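Local coordinates for hypothetical protein (Bacteroides caccae, PDB 4M8R) that is of unknown function but joins an N-terminal Ig-like domain to a WD40-like beta-propeller domain, the two-domain arrangement of the DUF4784 family, at residues Q112-F117 with K160-C165; R118-N123 with K142-S147; F177-D180 with E185-A188. One frame throughout, in Å; residues are numbered along the deposited sequence.

How the interactions relate
Interactions 1, 2 and 3 lie about 13 to 14 Å apart between centres, around neighbouring antiparallel sheets of the propeller-like domain. Interaction 1 brings the loop between strand 99-108 and strand 118-123 against the turn before strand 163-170. That loop runs straight into strand 118-123, so interaction 2 is nested within the chain loop closed by interaction 1; the two meet where Y162 CE1 lies 4.1 Å from Y120 OH. Strand 163-170 then pairs with strand 173-180, L164 O lying 2.7 Å from L179 N, and interaction 3 adds the outer strand of that sheet. Interactions 2 and 3 touch between sheets, M146 CG being 3.9 Å from W186 CZ2.

Interaction 1 of 3, residues Q112-F117 with K160-C165; sequences QTPKDF and KTYGLC
T113 and P114 lie side by side against Y162, and the tyrosine receives the two residues differently. The CB of T113 is directed at the opposite segment, and its side chain slides past Y162 in the reverse direction, so that its CB is 3.7 Å from Y162 CG while its methyl CG2 comes obliquely to within 3.5 Å of Y162 CD2. P114 instead crosses the tyrosine at about a right angle. Its CD stands over one face of the ring in a CH-pi contact, 4.1 Å from the centroid and 19° off the normal, and displaced toward the rim; CG follows at 3.8 Å from Y162 CE1. The tyrosine is turned to meet them by placing CG anti to its backbone N (chi1 -161°). The same ring is met edge-to-face by F181 and touched by R118 and Y120, which places Y162 among the strands of the propeller-like domain.

The polar side of the contact is indirect. A water donates to T113 OG1 at 2.8 Å and to K160 O, also at 2.8 Å, spanning two oxygens that are themselves 4.4 Å apart. Both of these oxygens act as acceptors, and the water supplies the protons that join them. Segment 112-117 is therefore held to this turn by apolar and CH-pi contact with one aromatic ring, supplemented by a single solvent bridge.

Interaction 2 of 3, residues R118-N123 with K142-S147; sequences RLYGIN and KTWDMS
I122 meets the selenium of M146, a selenomethionine, although their segments are not neighbours in the sheet: strand 128-133 runs between strand 118-123 and strand 143-145. Side chains alone make this contact, reaching past the intervening strand, and the nearest CA atoms remain 8.9 Å apart at I122 and M146. The selenium lies 3.7 Å from I122 CG2 and the terminal CE 4.0 Å from the same methyl. M146 is extended as far as its selenium and bends at the last torsion (chi3 63°), which turns CE beside the isoleucine, and the two side chains cross at about a right angle. I129 of the intervening strand touches both.

The second point of contact is aromatic. The edge of Y120 approaches W144, with Y120 CE2 3.8 Å from W144 CZ3 and the latter near the plane of the tyrosine ring. The planes are inclined at 65° and the centroids of the tyrosine and the six-membered indole ring are 5.8 Å apart, an oblique pairing. F181 ties the two together: its ring stacks on Y120, while its carbonyl oxygen accepts from W144 NE1. At the end of strand 143-145, D145 folds back in an Asx turn, its OD1 accepting from S147 N at 3.1 Å.

Strand 118-123 pairs on its other side with strand 419-422, close to the C-terminus of the chain. A four-stranded antiparallel sheet that joins these two strands is consistent with the ring-closing, "velcro" blade of a beta-propeller.

Interaction 3 of 3, residues F177-D180 with E185-A188; sequences FFLD and EWKA
A beta hairpin forms the outer part of a four-stranded antiparallel sheet, consistent with a propeller blade, and F178 and K187 are its hydrogen-bonded pair. F178 N donates to K187 O at 2.8 Å, and K187 N returns a bond of 2.8 Å to F178 O. Toward the turn, D180 N reaches E185 O at 3.0 Å in a practically straight bond (179° at the hydrogen). F177 with A188 and L179 with W186 are the non-hydrogen-bonded pairs, their side chains sharing one face of the sheet.

On that face L179 and F177 both pack against W186. L179 lies across the indole with its CB over the six-membered ring, 4.0 Å from the centroid and 20° off the normal; with CG anti to the backbone N (chi1 170°) and a turn at chi2, CD1 is carried over the same indole. F177 CB adds an oblique contact to W186 CE3. H149 and F152 each meet W186 edge-to-face, packing this side of the hairpin. On the other face, K187 CG lies loosely near the edge of the F178 ring, and the chain then bends away from strand 177-180, toward E185.

D180 OD1 accepts from C182 N within the hairpin turn, while OD2 forms a salt bridge with R84 of the Ig-like domain. K187 NZ and E185 OE1 form a salt bridge at 3.3 Å, weak as a hydrogen bond.

Interaction 1 of 3, residues Q112-F117 with K160-C165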
ATOM      1  N   GLN A 112       4.940 -20.024  10.840  1.00 35.80           N
ATOM      2  CA  GLN A 112       5.507 -18.932  10.054  1.00 36.62           C
ATOM      3  C   GLN A 112       7.015 -19.090   9.968  1.00 35.67           C
ATOM      4  O   GLN A 112       7.666 -19.405  10.955  1.00 35.25           O
ATOM      5  CB  GLN A 112       5.146 -17.574  10.651  1.00 39.07           C
ATOM      6  CG  GLN A 112       3.721 -17.148  10.340  1.00 41.92           C
ATOM      7  CD  GLN A 112       3.357 -15.829  10.987  1.00 44.14           C
ATOM      8  OE1 GLN A 112       3.137 -14.836  10.300  1.00 49.11           O
ATOM      9  NE2 GLN A 112       3.308 -15.809  12.310  1.00 44.53           N
ATOM     10  N   THR A 113       7.555 -18.876   8.776  1.00 35.43           N
ATOM     11  CA  THR A 113       8.981 -19.046   8.527  1.00 36.77           C
ATOM     12  C   THR A 113       9.763 -17.772   8.869  1.00 38.33           C
ATOM     13  O   THR A 113       9.261 -16.670   8.666  1.00 37.38           O
ATOM     14  CB  THR A 113       9.215 -19.402   7.056  1.00 36.45           C
ATOM     15  OG1 THR A 113       8.574 -18.431   6.230  1.00 34.00           O
ATOM     16  CG2 THR A 113       8.630 -20.769   6.742  1.00 36.66           C
ATOM     17  N   PRO A 114      10.999 -17.917   9.379  1.00 40.89           N
ATOM     18  CA  PRO A 114      11.784 -16.739   9.762  1.00 42.90           C
ATOM     19  C   PRO A 114      12.091 -15.863   8.554  1.00 44.99           C
ATOM     20  O   PRO A 114      12.390 -16.387   7.484  1.00 46.04           O
ATOM     21  CB  PRO A 114      13.067 -17.340  10.338  1.00 43.88           C
ATOM     22  CG  PRO A 114      13.179 -18.692   9.724  1.00 43.84           C
ATOM     23  CD  PRO A 114      11.775 -19.165   9.492  1.00 42.41           C
ATOM     24  N   LYS A 115      12.018 -14.546   8.725  1.00 49.05           N
ATOM     25  CA  LYS A 115      12.150 -13.611   7.605  1.00 53.09           C
ATOM     26  C   LYS A 115      13.562 -13.040   7.423  1.00 48.13           C
ATOM     27  O   LYS A 115      13.830 -12.376   6.423  1.00 45.99           O
ATOM     28  CB  LYS A 115      11.151 -12.462   7.751  1.00 62.92           C
ATOM     29  CG  LYS A 115       9.706 -12.902   7.960  1.00 75.59           C
ATOM     30  CD  LYS A 115       8.757 -11.704   8.006  1.00 88.61           C
ATOM     31  CE  LYS A 115       7.670 -11.852   9.067  1.00 85.93           C
ATOM     32  NZ  LYS A 115       6.815 -13.061   8.883  1.00 83.29           N
ATOM     33  N   ASP A 116      14.461 -13.298   8.371  1.00 45.80           N
ATOM     34  CA  ASP A 116      15.842 -12.820   8.255  1.00 47.52           C
ATOM     35  C   ASP A 116      16.585 -13.554   7.140  1.00 47.10           C
ATOM     36  O   ASP A 116      16.444 -14.768   6.982  1.00 46.04           O
ATOM     37  CB  ASP A 116      16.609 -12.966   9.579  1.00 49.88           C
ATOM     38  CG  ASP A 116      16.807 -14.420   9.999  1.00 51.36           C
ATOM     39  OD1 ASP A 116      15.793 -15.125  10.192  1.00 50.02           O
ATOM     40  OD2 ASP A 116      17.974 -14.852  10.149  1.00 54.77           O
ATOM     41  N   PHE A 117      17.379 -12.810   6.375  1.00 45.63           N
ATOM     42  CA  PHE A 117      18.128 -13.387   5.270  1.00 45.68           C
ATOM     43  C   PHE A 117      19.307 -14.208   5.768  1.00 45.11           C
ATOM     44  O   PHE A 117      20.033 -13.780   6.647  1.00 45.55           O
ATOM     45  CB  PHE A 117      18.592 -12.298   4.295  1.00 47.31           C
ATOM     46  CG  PHE A 117      17.586 -11.993   3.231  1.00 46.50           C
ATOM     47  CD1 PHE A 117      16.590 -11.055   3.450  1.00 46.92           C
ATOM     48  CD2 PHE A 117      17.612 -12.676   2.021  1.00 47.58           C
ATOM     49  CE1 PHE A 117      15.642 -10.788   2.480  1.00 46.10           C
ATOM     50  CE2 PHE A 117      16.669 -12.416   1.042  1.00 47.26           C
ATOM     51  CZ  PHE A 117      15.680 -11.472   1.274  1.00 47.61           C
ATOM     52  N   LYS A 160      10.859 -14.607   0.793  1.00 38.51           N
ATOM     53  CA  LYS A 160       9.747 -15.051   1.651  1.00 36.92           C
ATOM     54  C   LYS A 160       9.255 -16.471   1.409  1.00 33.96           C
ATOM     55  O   LYS A 160       8.371 -16.927   2.120  1.00 34.75           O
ATOM     56  CB  LYS A 160       8.567 -14.076   1.610  1.00 39.14           C
ATOM     57  CG  LYS A 160       8.935 -12.648   1.969  1.00 43.24           C
ATOM     58  CD  LYS A 160       7.717 -11.748   1.908  1.00 45.90           C
ATOM     59  CE  LYS A 160       8.069 -10.324   2.292  1.00 50.99           C
ATOM     60  NZ  LYS A 160       6.900  -9.423   2.099  1.00 57.77           N
ATOM     61  N   THR A 161       9.814 -17.180   0.436  1.00 32.85           N
ATOM     62  CA  THR A 161       9.387 -18.552   0.162  1.00 31.77           C
ATOM     63  C   THR A 161      10.001 -19.578   1.105  1.00 31.92           C
ATOM     64  O   THR A 161       9.499 -20.694   1.210  1.00 32.69           O
ATOM     65  CB  THR A 161       9.713 -18.963  -1.283  1.00 31.67           C
ATOM     66  OG1 THR A 161      11.116 -18.820  -1.523  1.00 31.46           O
ATOM     67  CG2 THR A 161       8.933 -18.101  -2.254  1.00 31.32           C
ATOM     68  N   TYR A 162      11.072 -19.195   1.794  1.00 33.25           N
ATOM     69  CA  TYR A 162      11.820 -20.090   2.694  1.00 34.24           C
ATOM     70  C   TYR A 162      12.147 -21.409   2.002  1.00 34.17           C
ATOM     71  O   TYR A 162      11.781 -22.492   2.468  1.00 33.83           O
ATOM     72  CB  TYR A 162      11.087 -20.316   4.032  1.00 33.90           C
ATOM     73  CG  TYR A 162      11.994 -20.837   5.136  1.00 35.42           C
ATOM     74  CD1 TYR A 162      13.111 -20.113   5.548  1.00 36.29           C
ATOM     75  CD2 TYR A 162      11.724 -22.039   5.783  1.00 35.82           C
ATOM     76  CE1 TYR A 162      13.941 -20.576   6.556  1.00 36.61           C
ATOM     77  CE2 TYR A 162      12.550 -22.512   6.797  1.00 36.11           C
ATOM     78  CZ  TYR A 162      13.657 -21.776   7.178  1.00 36.82           C
ATOM     79  OH  TYR A 162      14.479 -22.236   8.183  1.00 36.33           O
ATOM     80  N   GLY A 163      12.842 -21.279   0.877  1.00 33.72           N
ATOM     81  CA  GLY A 163      13.340 -22.411   0.121  1.00 34.38           C
ATOM     82  C   GLY A 163      14.106 -21.918  -1.090  1.00 35.94           C
ATOM     83  O   GLY A 163      14.228 -20.707  -1.297  1.00 36.18           O
ATOM     84  N   LEU A 164      14.611 -22.851  -1.896  1.00 36.64           N
ATOM     85  CA  LEU A 164      15.475 -22.511  -3.023  1.00 37.22           C
ATOM     86  C   LEU A 164      14.936 -23.038  -4.333  1.00 38.17           C
ATOM     87  O   LEU A 164      14.473 -24.173  -4.411  1.00 39.18           O
ATOM     88  CB  LEU A 164      16.875 -23.076  -2.808  1.00 38.58           C
ATOM     89  CG  LEU A 164      17.602 -22.613  -1.549  1.00 39.75           C
ATOM     90  CD1 LEU A 164      18.893 -23.396  -1.357  1.00 41.13           C
ATOM     91  CD2 LEU A 164      17.880 -21.120  -1.598  1.00 39.78           C
ATOM     92  N   CYS A 165      15.006 -22.198  -5.361  1.00 38.77           N
ATOM     93  CA  CYS A 165      14.676 -22.596  -6.718  1.00 39.69           C
ATOM     94  C   CYS A 165      15.969 -22.852  -7.482  1.00 40.33           C
ATOM     95  O   CYS A 165      16.987 -22.221  -7.217  1.00 40.54           O
ATOM     96  CB  CYS A 165      13.857 -21.506  -7.411  1.00 39.32           C
ATOM     97  SG  CYS A 165      12.257 -21.173  -6.626  1.00 39.21           S
TER
HETATM   98  O   HOH W   1       7.498 -19.033   3.700  1.00 34.96           O

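Interaction 2 of 3, residues R118-N123 with K142-S147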
ATOM      1  N   ARG A 118      19.477 -15.389   5.181  1.00 44.72           N
ATOM      2  CA  ARG A 118      20.520 -16.334   5.572  1.00 45.34           C
ATOM      3  C   ARG A 118      21.262 -16.813   4.328  1.00 45.56           C
ATOM      4  O   ARG A 118      20.679 -16.906   3.247  1.00 43.77           O
ATOM      5  CB  ARG A 118      19.890 -17.516   6.310  1.00 45.12           C
ATOM      6  CG  ARG A 118      19.145 -17.101   7.571  1.00 45.82           C
ATOM      7  CD  ARG A 118      18.434 -18.247   8.266  1.00 45.20           C
ATOM      8  NE  ARG A 118      17.729 -17.769   9.452  1.00 45.64           N
ATOM      9  CZ  ARG A 118      16.989 -18.530  10.257  1.00 46.14           C
ATOM     10  NH1 ARG A 118      16.851 -19.830  10.024  1.00 45.96           N
ATOM     11  NH2 ARG A 118      16.385 -17.989  11.310  1.00 45.95           N
ATOM     12  N   LEU A 119      22.550 -17.097   4.480  1.00 47.63           N
ATOM     13  CA  LEU A 119      23.382 -17.507   3.356  1.00 49.18           C
ATOM     14  C   LEU A 119      23.541 -19.026   3.349  1.00 50.62           C
ATOM     15  O   LEU A 119      23.877 -19.625   4.377  1.00 52.60           O
ATOM     16  CB  LEU A 119      24.752 -16.836   3.445  1.00 50.84           C
ATOM     17  CG  LEU A 119      25.642 -16.970   2.215  1.00 51.50           C
ATOM     18  CD1 LEU A 119      25.068 -16.214   1.027  1.00 50.14           C
ATOM     19  CD2 LEU A 119      27.041 -16.476   2.544  1.00 54.50           C
ATOM     20  N   TYR A 120      23.303 -19.634   2.188  1.00 49.87           N
ATOM     21  CA  TYR A 120      23.364 -21.083   2.031  1.00 50.67           C
ATOM     22  C   TYR A 120      24.364 -21.456   0.947  1.00 51.89           C
ATOM     23  O   TYR A 120      24.418 -20.809  -0.093  1.00 52.04           O
ATOM     24  CB  TYR A 120      21.989 -21.632   1.653  1.00 49.71           C
ATOM     25  CG  TYR A 120      20.901 -21.335   2.655  1.00 48.45           C
ATOM     26  CD1 TYR A 120      20.228 -20.117   2.640  1.00 46.66           C
ATOM     27  CD2 TYR A 120      20.539 -22.272   3.619  1.00 49.13           C
ATOM     28  CE1 TYR A 120      19.233 -19.839   3.559  1.00 46.21           C
ATOM     29  CE2 TYR A 120      19.543 -22.004   4.544  1.00 48.97           C
ATOM     30  CZ  TYR A 120      18.894 -20.785   4.510  1.00 47.79           C
ATOM     31  OH  TYR A 120      17.902 -20.516   5.427  1.00 48.40           O
ATOM     32  N   GLY A 121      25.144 -22.503   1.190  1.00 54.15           N
ATOM     33  CA  GLY A 121      26.120 -22.995   0.217  1.00 55.55           C
ATOM     34  C   GLY A 121      25.773 -24.382  -0.295  1.00 55.74           C
ATOM     35  O   GLY A 121      25.205 -25.198   0.438  1.00 56.32           O
ATOM     36  N   ILE A 122      26.132 -24.655  -1.547  1.00 56.68           N
ATOM     37  CA  ILE A 122      25.950 -25.983  -2.139  1.00 58.48           C
ATOM     38  C   ILE A 122      27.201 -26.827  -1.892  1.00 61.02           C
ATOM     39  O   ILE A 122      28.277 -26.507  -2.401  1.00 62.95           O
ATOM     40  CB  ILE A 122      25.720 -25.920  -3.668  1.00 59.70           C
ATOM     41  CG1 ILE A 122      24.741 -24.802  -4.048  1.00 58.59           C
ATOM     42  CG2 ILE A 122      25.225 -27.265  -4.185  1.00 60.44           C
ATOM     43  CD1 ILE A 122      23.371 -24.928  -3.432  1.00 57.13           C
ATOM     44  N   ASN A 123      27.061 -27.898  -1.111  1.00 61.34           N
ATOM     45  CA  ASN A 123      28.172 -28.810  -0.855  1.00 65.42           C
ATOM     46  C   ASN A 123      28.130 -29.979  -1.838  1.00 67.99           C
ATOM     47  O   ASN A 123      27.329 -30.903  -1.684  1.00 68.36           O
ATOM     48  CB  ASN A 123      28.129 -29.321   0.585  1.00 66.19           C
ATOM     49  CG  ASN A 123      29.391 -30.059   0.980  1.00 69.89           C
ATOM     50  OD1 ASN A 123      29.409 -31.287   1.043  1.00 71.76           O
ATOM     51  ND2 ASN A 123      30.462 -29.313   1.227  1.00 71.87           N
ATOM     52  N   LYS A 142      20.649 -27.150  10.218  1.00 81.46           N
ATOM     53  CA  LYS A 142      21.763 -26.621   9.407  1.00 75.17           C
ATOM     54  C   LYS A 142      21.909 -27.162   7.980  1.00 68.27           C
ATOM     55  O   LYS A 142      22.458 -26.469   7.119  1.00 65.74           O
ATOM     56  CB  LYS A 142      23.097 -26.864  10.126  1.00 79.06           C
ATOM     57  CG  LYS A 142      23.231 -26.203  11.484  1.00 82.75           C
ATOM     58  CD  LYS A 142      24.666 -26.289  11.991  1.00 89.38           C
ATOM     59  CE  LYS A 142      24.771 -25.891  13.456  1.00 94.12           C
ATOM     60  NZ  LYS A 142      24.244 -24.522  13.722  1.00 93.96           N
ATOM     61  N   THR A 143      21.450 -28.389   7.734  1.00 63.76           N
ATOM     62  CA  THR A 143      21.747 -29.096   6.477  1.00 60.20           C
ATOM     63  C   THR A 143      20.499 -29.704   5.838  1.00 55.60           C
ATOM     64  O   THR A 143      19.601 -30.163   6.537  1.00 55.43           O
ATOM     65  CB  THR A 143      22.811 -30.195   6.713  1.00 62.80           C
ATOM     66  OG1 THR A 143      24.007 -29.572   7.182  1.00 66.09           O
ATOM     67  CG2 THR A 143      23.124 -30.962   5.435  1.00 63.43           C
ATOM     68  N   TRP A 144      20.452 -29.697   4.505  1.00 53.25           N
ATOM     69  CA  TRP A 144      19.368 -30.342   3.751  1.00 51.60           C
ATOM     70  C   TRP A 144      19.945 -31.291   2.705  1.00 53.59           C
ATOM     71  O   TRP A 144      20.900 -30.948   2.002  1.00 54.01           O
ATOM     72  CB  TRP A 144      18.485 -29.303   3.056  1.00 47.95           C
ATOM     73  CG  TRP A 144      17.637 -28.498   3.982  1.00 46.25           C
ATOM     74  CD1 TRP A 144      16.321 -28.702   4.273  1.00 44.94           C
ATOM     75  CD2 TRP A 144      18.041 -27.351   4.735  1.00 46.76           C
ATOM     76  NE1 TRP A 144      15.876 -27.752   5.162  1.00 44.20           N
ATOM     77  CE2 TRP A 144      16.912 -26.910   5.464  1.00 45.31           C
ATOM     78  CE3 TRP A 144      19.251 -26.654   4.873  1.00 47.92           C
ATOM     79  CZ2 TRP A 144      16.955 -25.806   6.313  1.00 44.99           C
ATOM     80  CZ3 TRP A 144      19.294 -25.557   5.720  1.00 47.78           C
ATOM     81  CH2 TRP A 144      18.149 -25.141   6.428  1.00 46.75           C
ATOM     82  N   ASP A 145      19.354 -32.478   2.604  1.00 53.81           N
ATOM     83  CA  ASP A 145      19.846 -33.517   1.708  1.00 55.72           C
ATOM     84  C   ASP A 145      19.452 -33.198   0.270  1.00 55.31           C
ATOM     85  O   ASP A 145      18.280 -32.957  -0.017  1.00 53.86           O
ATOM     86  CB  ASP A 145      19.287 -34.877   2.132  1.00 56.88           C
ATOM     87  CG  ASP A 145      19.707 -36.007   1.207  1.00 58.96           C
ATOM     88  OD1 ASP A 145      20.766 -35.908   0.543  1.00 59.52           O
ATOM     89  OD2 ASP A 145      18.964 -37.007   1.158  1.00 60.14           O
HETATM   90  N   MSE A 146      20.437 -33.211  -0.626  1.00 56.43           N
HETATM   91  CA  MSE A 146      20.237 -32.803  -2.011  1.00 56.12           C
HETATM   92  C   MSE A 146      20.381 -33.964  -2.955  1.00 60.85           C
HETATM   93  O   MSE A 146      20.568 -33.769  -4.157  1.00 63.43           O
HETATM   94  CB  MSE A 146      21.294 -31.744  -2.311  1.00 56.06           C
HETATM   95  CG  MSE A 146      20.809 -30.695  -3.304  1.00 54.57           C
HETATM   96 SE   MSE A 146      22.308 -29.534  -3.857  0.75 55.94          SE
HETATM   97  CE  MSE A 146      23.454 -30.855  -4.749  1.00 59.55           C
ATOM     98  N   SER A 147      20.270 -35.187  -2.434  1.00 63.51           N
ATOM     99  CA  SER A 147      20.603 -36.391  -3.209  1.00 66.10           C
ATOM    100  C   SER A 147      19.523 -36.817  -4.209  1.00 65.17           C
ATOM    101  O   SER A 147      19.802 -37.588  -5.124  1.00 67.33           O
ATOM    102  CB  SER A 147      20.925 -37.557  -2.270  1.00 69.44           C
ATOM    103  OG  SER A 147      19.818 -37.868  -1.446  1.00 69.32           O
TER

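Interaction 3 of 3, residues F177-D180 with E185-A188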
ATOM      1  N   PHE A 177      12.899 -26.637 -10.100  1.00 42.74           N
ATOM      2  CA  PHE A 177      12.395 -27.213  -8.856  1.00 43.09           C
ATOM      3  C   PHE A 177      12.518 -26.236  -7.701  1.00 40.84           C
ATOM      4  O   PHE A 177      13.387 -25.372  -7.704  1.00 41.60           O
ATOM      5  CB  PHE A 177      13.187 -28.463  -8.505  1.00 46.10           C
ATOM      6  CG  PHE A 177      12.919 -29.609  -9.418  1.00 49.52           C
ATOM      7  CD1 PHE A 177      11.903 -30.506  -9.135  1.00 51.32           C
ATOM      8  CD2 PHE A 177      13.673 -29.784 -10.564  1.00 50.84           C
ATOM      9  CE1 PHE A 177      11.647 -31.567  -9.977  1.00 53.62           C
ATOM     10  CE2 PHE A 177      13.419 -30.838 -11.412  1.00 53.45           C
ATOM     11  CZ  PHE A 177      12.407 -31.733 -11.118  1.00 54.60           C
ATOM     12  N   PHE A 178      11.649 -26.406  -6.708  1.00 38.97           N
ATOM     13  CA  PHE A 178      11.718 -25.667  -5.459  1.00 38.04           C
ATOM     14  C   PHE A 178      12.012 -26.640  -4.325  1.00 39.86           C
ATOM     15  O   PHE A 178      11.283 -27.615  -4.139  1.00 41.17           O
ATOM     16  CB  PHE A 178      10.388 -24.958  -5.200  1.00 36.51           C
ATOM     17  CG  PHE A 178      10.296 -24.291  -3.849  1.00 34.28           C
ATOM     18  CD1 PHE A 178      10.969 -23.105  -3.597  1.00 33.57           C
ATOM     19  CD2 PHE A 178       9.514 -24.837  -2.844  1.00 33.01           C
ATOM     20  CE1 PHE A 178      10.882 -22.488  -2.364  1.00 33.24           C
ATOM     21  CE2 PHE A 178       9.418 -24.221  -1.607  1.00 32.76           C
ATOM     22  CZ  PHE A 178      10.101 -23.047  -1.363  1.00 32.31           C
ATOM     23  N   LEU A 179      13.100 -26.393  -3.595  1.00 40.56           N
ATOM     24  CA  LEU A 179      13.403 -27.144  -2.382  1.00 40.58           C
ATOM     25  C   LEU A 179      12.852 -26.384  -1.186  1.00 37.40           C
ATOM     26  O   LEU A 179      13.294 -25.279  -0.915  1.00 35.39           O
ATOM     27  CB  LEU A 179      14.914 -27.330  -2.214  1.00 42.83           C
ATOM     28  CG  LEU A 179      15.335 -27.891  -0.852  1.00 44.99           C
ATOM     29  CD1 LEU A 179      14.778 -29.295  -0.657  1.00 45.57           C
ATOM     30  CD2 LEU A 179      16.847 -27.881  -0.720  1.00 48.31           C
ATOM     31  N   ASP A 180      11.905 -26.992  -0.478  1.00 37.82           N
ATOM     32  CA  ASP A 180      11.233 -26.360   0.658  1.00 37.82           C
ATOM     33  C   ASP A 180      12.037 -26.603   1.929  1.00 38.27           C
ATOM     34  O   ASP A 180      12.228 -27.748   2.325  1.00 40.52           O
ATOM     35  CB  ASP A 180       9.817 -26.940   0.802  1.00 38.04           C
ATOM     36  CG  ASP A 180       8.988 -26.250   1.886  1.00 38.29           C
ATOM     37  OD1 ASP A 180       9.559 -25.753   2.880  1.00 38.08           O
ATOM     38  OD2 ASP A 180       7.745 -26.213   1.744  1.00 38.39           O
ATOM     39  N   GLU A 185      11.482 -31.255   1.098  1.00 47.72           N
ATOM     40  CA  GLU A 185      10.879 -31.880  -0.074  1.00 49.31           C
ATOM     41  C   GLU A 185      11.036 -31.020  -1.325  1.00 46.16           C
ATOM     42  O   GLU A 185      11.129 -29.791  -1.248  1.00 42.42           O
ATOM     43  CB  GLU A 185       9.395 -32.157   0.170  1.00 53.25           C
ATOM     44  CG  GLU A 185       9.129 -33.390   1.021  1.00 60.06           C
ATOM     45  CD  GLU A 185       7.656 -33.584   1.336  1.00 67.50           C
ATOM     46  OE1 GLU A 185       6.850 -32.671   1.052  1.00 67.64           O
ATOM     47  OE2 GLU A 185       7.305 -34.653   1.880  1.00 77.83           O
ATOM     48  N   TRP A 186      11.045 -31.693  -2.472  1.00 46.18           N
ATOM     49  CA  TRP A 186      11.209 -31.049  -3.772  1.00 45.72           C
ATOM     50  C   TRP A 186       9.859 -30.900  -4.463  1.00 44.60           C
ATOM     51  O   TRP A 186       9.066 -31.836  -4.470  1.00 46.98           O
ATOM     52  CB  TRP A 186      12.130 -31.890  -4.649  1.00 47.05           C
ATOM     53  CG  TRP A 186      13.503 -32.022  -4.104  1.00 49.51           C
ATOM     54  CD1 TRP A 186      13.966 -32.996  -3.268  1.00 51.31           C
ATOM     55  CD2 TRP A 186      14.608 -31.146  -4.352  1.00 50.23           C
ATOM     56  NE1 TRP A 186      15.293 -32.780  -2.981  1.00 52.26           N
ATOM     57  CE2 TRP A 186      15.710 -31.652  -3.638  1.00 51.59           C
ATOM     58  CE3 TRP A 186      14.773 -29.983  -5.112  1.00 49.91           C
ATOM     59  CZ2 TRP A 186      16.957 -31.033  -3.659  1.00 52.67           C
ATOM     60  CZ3 TRP A 186      16.012 -29.373  -5.133  1.00 50.56           C
ATOM     61  CH2 TRP A 186      17.088 -29.897  -4.411  1.00 52.05           C
ATOM     62  N   LYS A 187       9.609 -29.730  -5.048  1.00 43.12           N
ATOM     63  CA  LYS A 187       8.382 -29.477  -5.803  1.00 44.19           C
ATOM     64  C   LYS A 187       8.729 -29.059  -7.221  1.00 43.72           C
ATOM     65  O   LYS A 187       9.505 -28.130  -7.416  1.00 45.46           O
ATOM     66  CB  LYS A 187       7.576 -28.350  -5.155  1.00 46.80           C
ATOM     67  CG  LYS A 187       7.280 -28.522  -3.674  1.00 48.14           C
ATOM     68  CD  LYS A 187       6.418 -29.739  -3.399  1.00 54.76           C
ATOM     69  CE  LYS A 187       5.992 -29.776  -1.938  1.00 61.90           C
ATOM     70  NZ  LYS A 187       5.525 -31.133  -1.544  1.00 69.39           N
ATOM     71  N   ALA A 188       8.156 -29.735  -8.212  1.00 44.15           N
ATOM     72  CA  ALA A 188       8.316 -29.314  -9.600  1.00 43.78           C
ATOM     73  C   ALA A 188       7.589 -27.996  -9.819  1.00 40.75           C
ATOM     74  O   ALA A 188       6.498 -27.795  -9.284  1.00 39.35           O
ATOM     75  CB  ALA A 188       7.779 -30.370 -10.546  1.00 46.49           C
TER